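PDB 3ISM: CG4930 from Drosophila melanogaster, which binds and inhibits the nuclease EndoG and probably acts as a ribonuclease inhibitor. Local coordinates for residues Glu275-Tyr280 against Ser294-Leu299; Leu321-Ala326 against Phe340-Lys345. The protein carries 1 engineered substitution. All coordinates share one frame; numbering follows the deposited sequence.

Contact 1 (Glu275-Tyr280 against Ser294-Leu299); sequences ELLQEY and SWIFNL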
loop_
_atom_site.group_PDB
_atom_site.type_symbol
_atom_site.label_atom_id
_atom_site.label_comp_id
_atom_site.label_asym_id
_atom_site.label_seq_id
_atom_site.Cartn_x
_atom_site.Cartn_y
_atom_site.Cartn_z
ATOM N N GLU C 275 -15.570 -10.543 -41.265
ATOM C CA GLU C 275 -14.627 -11.213 -40.374
ATOM C C GLU C 275 -13.619 -10.199 -39.838
ATOM O O GLU C 275 -13.457 -10.052 -38.622
ATOM C CB GLU C 275 -13.881 -12.295 -41.158
ATOM C CG GLU C 275 -13.837 -13.668 -40.515
ATOM C CD GLU C 275 -13.399 -14.744 -41.496
ATOM O OE1 GLU C 275 -13.839 -14.697 -42.665
ATOM O OE2 GLU C 275 -12.617 -15.636 -41.102
ATOM N N LEU C 276 -12.963 -9.494 -40.762
ATOM C CA LEU C 276 -11.939 -8.505 -40.422
ATOM C C LEU C 276 -12.519 -7.266 -39.730
ATOM O O LEU C 276 -11.948 -6.775 -38.753
ATOM C CB LEU C 276 -11.138 -8.105 -41.670
ATOM C CG LEU C 276 -10.082 -7.000 -41.531
ATOM C CD1 LEU C 276 -9.084 -7.313 -40.428
ATOM C CD2 LEU C 276 -9.357 -6.780 -42.834
ATOM N N LEU C 277 -13.653 -6.784 -40.232
ATOM C CA LEU C 277 -14.284 -5.567 -39.726
ATOM C C LEU C 277 -14.687 -5.669 -38.261
ATOM O O LEU C 277 -14.666 -4.669 -37.543
ATOM C CB LEU C 277 -15.501 -5.200 -40.582
ATOM C CG LEU C 277 -16.174 -3.830 -40.405
ATOM C CD1 LEU C 277 -15.180 -2.668 -40.505
ATOM C CD2 LEU C 277 -17.310 -3.664 -41.415
ATOM N N GLN C 278 -15.047 -6.875 -37.822
ATOM C CA GLN C 278 -15.402 -7.105 -36.423
ATOM C C GLN C 278 -14.171 -7.043 -35.511
ATOM O O GLN C 278 -14.233 -6.471 -34.415
ATOM C CB GLN C 278 -16.148 -8.431 -36.249
ATOM C CG GLN C 278 -16.838 -8.573 -34.888
ATOM C CD GLN C 278 -17.671 -9.834 -34.760
ATOM O OE1 GLN C 278 -17.402 -10.846 -35.411
ATOM N NE2 GLN C 278 -18.688 -9.783 -33.903
ATOM N N GLU C 279 -13.059 -7.614 -35.974
ATOM C CA GLU C 279 -11.844 -7.583 -35.177
ATOM C C GLU C 279 -11.115 -6.241 -35.243
ATOM O O GLU C 279 -10.578 -5.776 -34.231
ATOM C CB GLU C 279 -10.930 -8.773 -35.484
ATOM C CG GLU C 279 -11.515 -10.130 -35.050
ATOM C CD GLU C 279 -12.402 -10.053 -33.809
ATOM O OE1 GLU C 279 -11.954 -9.519 -32.765
ATOM O OE2 GLU C 279 -13.552 -10.540 -33.879
ATOM N N TYR C 280 -11.130 -5.597 -36.408
ATOM C CA TYR C 280 -10.589 -4.251 -36.517
ATOM C C TYR C 280 -11.380 -3.288 -35.619
ATOM O O TYR C 280 -10.780 -2.469 -34.921
ATOM C CB TYR C 280 -10.533 -3.777 -37.971
ATOM C CG TYR C 280 -10.334 -2.287 -38.122
ATOM C CD1 TYR C 280 -9.260 -1.632 -37.513
ATOM C CD2 TYR C 280 -11.215 -1.533 -38.880
ATOM C CE1 TYR C 280 -9.098 -0.261 -37.641
ATOM C CE2 TYR C 280 -11.047 -0.167 -39.025
ATOM C CZ TYR C 280 -9.993 0.462 -38.406
ATOM O OH TYR C 280 -9.846 1.819 -38.557
ATOM N N SER C 294 -15.493 7.786 -38.054
ATOM C CA SER C 294 -15.646 8.611 -39.236
ATOM C C SER C 294 -15.808 7.731 -40.476
ATOM O O SER C 294 -16.755 7.905 -41.250
ATOM C CB SER C 294 -14.444 9.545 -39.387
ATOM O OG SER C 294 -13.997 9.976 -38.112
ATOM N N TRP C 295 -14.889 6.780 -40.640
ATOM C CA TRP C 295 -14.792 5.945 -41.846
ATOM C C TRP C 295 -15.944 4.959 -41.994
ATOM O O TRP C 295 -16.373 4.678 -43.118
ATOM C CB TRP C 295 -13.449 5.203 -41.859
ATOM C CG TRP C 295 -13.291 4.095 -42.889
ATOM C CD1 TRP C 295 -12.847 4.223 -44.174
ATOM C CD2 TRP C 295 -13.533 2.690 -42.689
ATOM N NE1 TRP C 295 -12.805 2.994 -44.789
ATOM C CE2 TRP C 295 -13.226 2.036 -43.905
ATOM C CE3 TRP C 295 -13.983 1.925 -41.605
ATOM C CZ2 TRP C 295 -13.355 0.652 -44.067
ATOM C CZ3 TRP C 295 -14.111 0.548 -41.767
ATOM C CH2 TRP C 295 -13.794 -0.073 -42.987
ATOM N N ILE C 296 -16.442 4.429 -40.875
ATOM C CA ILE C 296 -17.505 3.411 -40.939
ATOM C C ILE C 296 -18.778 3.945 -41.629
ATOM O O ILE C 296 -19.494 3.194 -42.300
ATOM C CB ILE C 296 -17.775 2.727 -39.549
ATOM C CG1 ILE C 296 -18.428 1.353 -39.718
ATOM C CG2 ILE C 296 -18.566 3.641 -38.587
ATOM C CD1 ILE C 296 -17.577 0.334 -40.417
ATOM N N PHE C 297 -19.007 5.251 -41.497
ATOM C CA PHE C 297 -20.081 5.957 -42.191
ATOM C C PHE C 297 -19.863 5.988 -43.698
ATOM O O PHE C 297 -20.821 5.840 -44.470
ATOM C CB PHE C 297 -20.197 7.390 -41.677
ATOM C CG PHE C 297 -21.067 7.534 -40.468
ATOM C CD1 PHE C 297 -22.438 7.724 -40.601
ATOM C CD2 PHE C 297 -20.516 7.501 -39.192
ATOM C CE1 PHE C 297 -23.249 7.867 -39.484
ATOM C CE2 PHE C 297 -21.318 7.643 -38.060
ATOM C CZ PHE C 297 -22.688 7.826 -38.207
ATOM N N ASN C 298 -18.609 6.193 -44.108
ATOM C CA ASN C 298 -18.230 6.145 -45.526
ATOM C C ASN C 298 -18.444 4.755 -46.126
ATOM O O ASN C 298 -18.948 4.629 -47.245
ATOM C CB ASN C 298 -16.769 6.571 -45.724
ATOM C CG ASN C 298 -16.498 8.000 -45.272
ATOM O OD1 ASN C 298 -15.528 8.257 -44.556
ATOM N ND2 ASN C 298 -17.345 8.934 -45.694
ATOM N N LEU C 299 -18.060 3.719 -45.376
ATOM C CA LEU C 299 -18.251 2.341 -45.816
ATOM C C LEU C 299 -19.731 1.985 -45.961
ATOM O O LEU C 299 -20.121 1.382 -46.967
ATOM C CB LEU C 299 -17.543 1.351 -44.895
ATOM C CG LEU C 299 -17.771 -0.143 -45.165
ATOM C CD1 LEU C 299 -17.256 -0.545 -46.533
ATOM C CD2 LEU C 299 -17.127 -1.004 -44.091
#

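Contact 2 (Leu321-Ala326 against Phe340-Lys345); sequences LGPSCA and FEFYEK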
loop_
_atom_site.group_PDB
_atom_site.type_symbol
_atom_site.label_atom_id
_atom_site.label_comp_id
_atom_site.label_asym_id
_atom_site.label_seq_id
_atom_site.Cartn_x
_atom_site.Cartn_y
_atom_site.Cartn_z
ATOM N N LEU C 321 -21.731 -3.481 -36.275
ATOM C CA LEU C 321 -20.420 -3.028 -36.745
ATOM C C LEU C 321 -20.374 -1.529 -37.011
ATOM O O LEU C 321 -19.521 -1.032 -37.754
ATOM C CB LEU C 321 -19.953 -3.846 -37.955
ATOM C CG LEU C 321 -19.782 -5.342 -37.638
ATOM C CD1 LEU C 321 -19.203 -6.099 -38.829
ATOM C CD2 LEU C 321 -18.936 -5.569 -36.359
ATOM N N GLY C 322 -21.289 -0.812 -36.371
ATOM C CA GLY C 322 -21.348 0.635 -36.473
ATOM C C GLY C 322 -20.316 1.305 -35.599
ATOM O O GLY C 322 -19.365 0.654 -35.155
ATOM N N PRO C 323 -20.489 2.616 -35.361
ATOM C CA PRO C 323 -19.612 3.395 -34.501
ATOM C C PRO C 323 -19.358 2.711 -33.164
ATOM O O PRO C 323 -20.251 2.039 -32.627
ATOM C CB PRO C 323 -20.393 4.697 -34.299
ATOM C CG PRO C 323 -21.159 4.857 -35.571
ATOM C CD PRO C 323 -21.565 3.447 -35.938
ATOM N N SER C 324 -18.135 2.847 -32.655
ATOM C CA SER C 324 -17.800 2.318 -31.331
ATOM C C SER C 324 -18.539 3.101 -30.250
ATOM O O SER C 324 -18.729 4.314 -30.392
ATOM C CB SER C 324 -16.301 2.401 -31.101
ATOM O OG SER C 324 -15.931 1.732 -29.911
ATOM N N CYS C 325 -18.950 2.410 -29.182
ATOM C CA CYS C 325 -19.698 3.052 -28.094
ATOM C C CYS C 325 -19.524 2.348 -26.740
ATOM O O CYS C 325 -18.710 1.420 -26.612
ATOM C CB CYS C 325 -21.182 3.203 -28.468
ATOM S SG CYS C 325 -22.115 1.682 -28.489
ATOM N N ALA C 326 -20.269 2.808 -25.724
ATOM C CA ALA C 326 -20.153 2.285 -24.346
ATOM C C ALA C 326 -20.495 0.809 -24.240
ATOM O O ALA C 326 -20.270 0.179 -23.206
ATOM C CB ALA C 326 -21.014 3.092 -23.372
ATOM N N PHE C 340 -27.779 5.219 -32.660
ATOM C CA PHE C 340 -28.974 4.614 -33.250
ATOM C C PHE C 340 -29.090 4.992 -34.722
ATOM O O PHE C 340 -29.397 4.147 -35.566
ATOM C CB PHE C 340 -30.249 5.062 -32.519
ATOM C CG PHE C 340 -30.290 4.703 -31.059
ATOM C CD1 PHE C 340 -30.419 3.377 -30.654
ATOM C CD2 PHE C 340 -30.237 5.700 -30.088
ATOM C CE1 PHE C 340 -30.466 3.042 -29.294
ATOM C CE2 PHE C 340 -30.289 5.382 -28.722
ATOM C CZ PHE C 340 -30.404 4.050 -28.325
ATOM N N GLU C 341 -28.807 6.264 -35.003
ATOM C CA GLU C 341 -29.026 6.900 -36.308
ATOM C C GLU C 341 -28.231 6.264 -37.454
ATOM O O GLU C 341 -28.705 6.237 -38.593
ATOM C CB GLU C 341 -28.726 8.415 -36.243
ATOM C CG GLU C 341 -29.060 9.119 -34.906
ATOM C CD GLU C 341 -28.003 8.882 -33.807
ATOM O OE1 GLU C 341 -26.786 8.829 -34.117
ATOM O OE2 GLU C 341 -28.392 8.750 -32.625
ATOM N N PHE C 342 -27.026 5.773 -37.147
ATOM C CA PHE C 342 -26.159 5.113 -38.138
ATOM C C PHE C 342 -26.837 3.915 -38.812
ATOM O O PHE C 342 -26.701 3.714 -40.021
ATOM C CB PHE C 342 -24.830 4.665 -37.497
ATOM C CG PHE C 342 -24.023 3.719 -38.361
ATOM C CD1 PHE C 342 -23.163 4.211 -39.328
ATOM C CD2 PHE C 342 -24.138 2.339 -38.207
ATOM C CE1 PHE C 342 -22.431 3.353 -40.128
ATOM C CE2 PHE C 342 -23.416 1.477 -39.006
ATOM C CZ PHE C 342 -22.554 1.989 -39.971
ATOM N N TYR C 343 -27.555 3.128 -38.015
ATOM C CA TYR C 343 -28.185 1.901 -38.484
ATOM C C TYR C 343 -29.533 2.152 -39.146
ATOM O O TYR C 343 -30.036 1.291 -39.868
ATOM C CB TYR C 343 -28.377 0.920 -37.324
ATOM C CG TYR C 343 -27.099 0.501 -36.652
ATOM C CD1 TYR C 343 -26.620 1.190 -35.541
ATOM C CD2 TYR C 343 -26.360 -0.581 -37.129
ATOM C CE1 TYR C 343 -25.452 0.816 -34.922
ATOM C CE2 TYR C 343 -25.171 -0.959 -36.517
ATOM C CZ TYR C 343 -24.727 -0.256 -35.410
ATOM O OH TYR C 343 -23.559 -0.621 -34.772
ATOM N N GLU C 344 -30.116 3.321 -38.894
ATOM C CA GLU C 344 -31.455 3.650 -39.397
ATOM C C GLU C 344 -31.469 4.000 -40.893
ATOM O O GLU C 344 -31.828 5.115 -41.286
ATOM C CB GLU C 344 -32.104 4.749 -38.541
ATOM C CG GLU C 344 -32.708 4.232 -37.228
ATOM C CD GLU C 344 -32.892 5.316 -36.177
ATOM O OE1 GLU C 344 -33.205 6.463 -36.546
ATOM O OE2 GLU C 344 -32.720 5.018 -34.973
ATOM N N LYS C 345 -31.068 3.025 -41.710
ATOM C CA LYS C 345 -31.033 3.136 -43.168
ATOM C C LYS C 345 -31.472 1.817 -43.808
ATOM O O LYS C 345 -31.317 0.751 -43.209
ATOM C CB LYS C 345 -29.630 3.526 -43.657
ATOM C CG LYS C 345 -29.239 4.952 -43.316
ATOM C CD LYS C 345 -28.514 5.635 -44.455
ATOM C CE LYS C 345 -28.402 7.131 -44.207
ATOM N NZ LYS C 345 -29.730 7.750 -43.912
#

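Contact 1 (Glu275-Tyr280 against Ser294-Leu299)
The indole of W295 meets the side chains of L277 and Y280 at its six-membered rim, while L299 of its own helix, one turn on, lays CB over one face of the indole, offset toward the rim. At the edge and in the ring plane sits CD1 of L277, 3.6 Å from W295 CZ3. The Y280 ring in turn receives W295 CZ3 at its edge, near its plane, with Y280 CE2 4.2 Å away, and the two side chains pass at a slant. L277 shows how one branched residue can serve several partners on the facing helix. Its CG is anti to the backbone N (chi1 -169°), which carries the fork outward: CD1 also reaches I296 CD1 at 3.8 Å, while the second methyl, CD2, meets L299 CD2 tip to tip at 3.8 Å. No hydrogen bond crosses between the segments; the join is apolar, and the polar end of Y280 is taken up by R253, whose NH1 is hydrogen-bonded to Y280 OH. The segments belong to helices 267-287 and 290-305, an antiparallel helical hairpin of the C-terminal helical domain; their axes, at 161°, are 13.4 Å apart, a wide spacing bridged by side-chain ends. Around them, helix 238-261 supplies I255 touching L276, A249 touching Y280 and F261 against L299, while Y222 of helix 220-229 touches both L276 and Y280.

Contact 2 (Leu321-Ala326 against Phe340-Lys345)
G322 and P323, in the loop that follows helix 309-317, pack against F342 and Y343 of the short, weakly bonded helix 340-343, and so join the start and the far end of this long non-helical connection. P323 lies over one face of the F342 ring, its CD 3.7 Å from the ring centroid and 22° off the normal, a CH-pi contact. CA of G322 approaches the same ring obliquely, 3.4 Å from F342 CE2. The F342 ring stands edge-on over the Y343 ring, an edge-to-face (T-shaped) pair, with F342 CD2 3.6 Å above the Y343 plane, over its centre. CG of Y343 is anti to the carbonyl carbon (chi1 -61°), and from there the phenol extends to the loop, where its OH accepts a hydrogen bond from G322 N at 2.8 Å; the N-H...O angle of 132° makes this bond bent. A phenylalanine in place of Y343 would probably leave the buried N-H of G322 without this acceptor and the loop without its one hydrogen bond to segment 340-345. With no side chain, G322 brings its backbone close to Y343 OH and the F342 ring. The chemistry divides the work: one polar bond satisfies a buried backbone N-H and, with K281 and Y292 on the carbonyls of G322 and L321, contributes to holding the loop, while the proline and rings probably shield it from water.

How the contacts relate
Contacts 1 and 2 illustrate how successive pairings along a chain can share one core: the first closes before the second opens, yet their centres lie about 11 Å apart. Helix 290-305 is the common wall. I296, whose CD1 meets L277 in contact 1, also places CG1 3.3 Å from L321 O, and its own O is 3.7 Å from F342 CE1. F297 continues the junction, its CE2 3.7 Å from P323 CG and its ring meeting that of F342 edge-to-face. L321 in turn touches L277 and Q278 of helix 267-287. Segment 321-326 also reaches the CG8862 chain, where A326 O is hydrogen-bonded to R134 NH2 of CG8862, while no other chain touches the segments of contact 1.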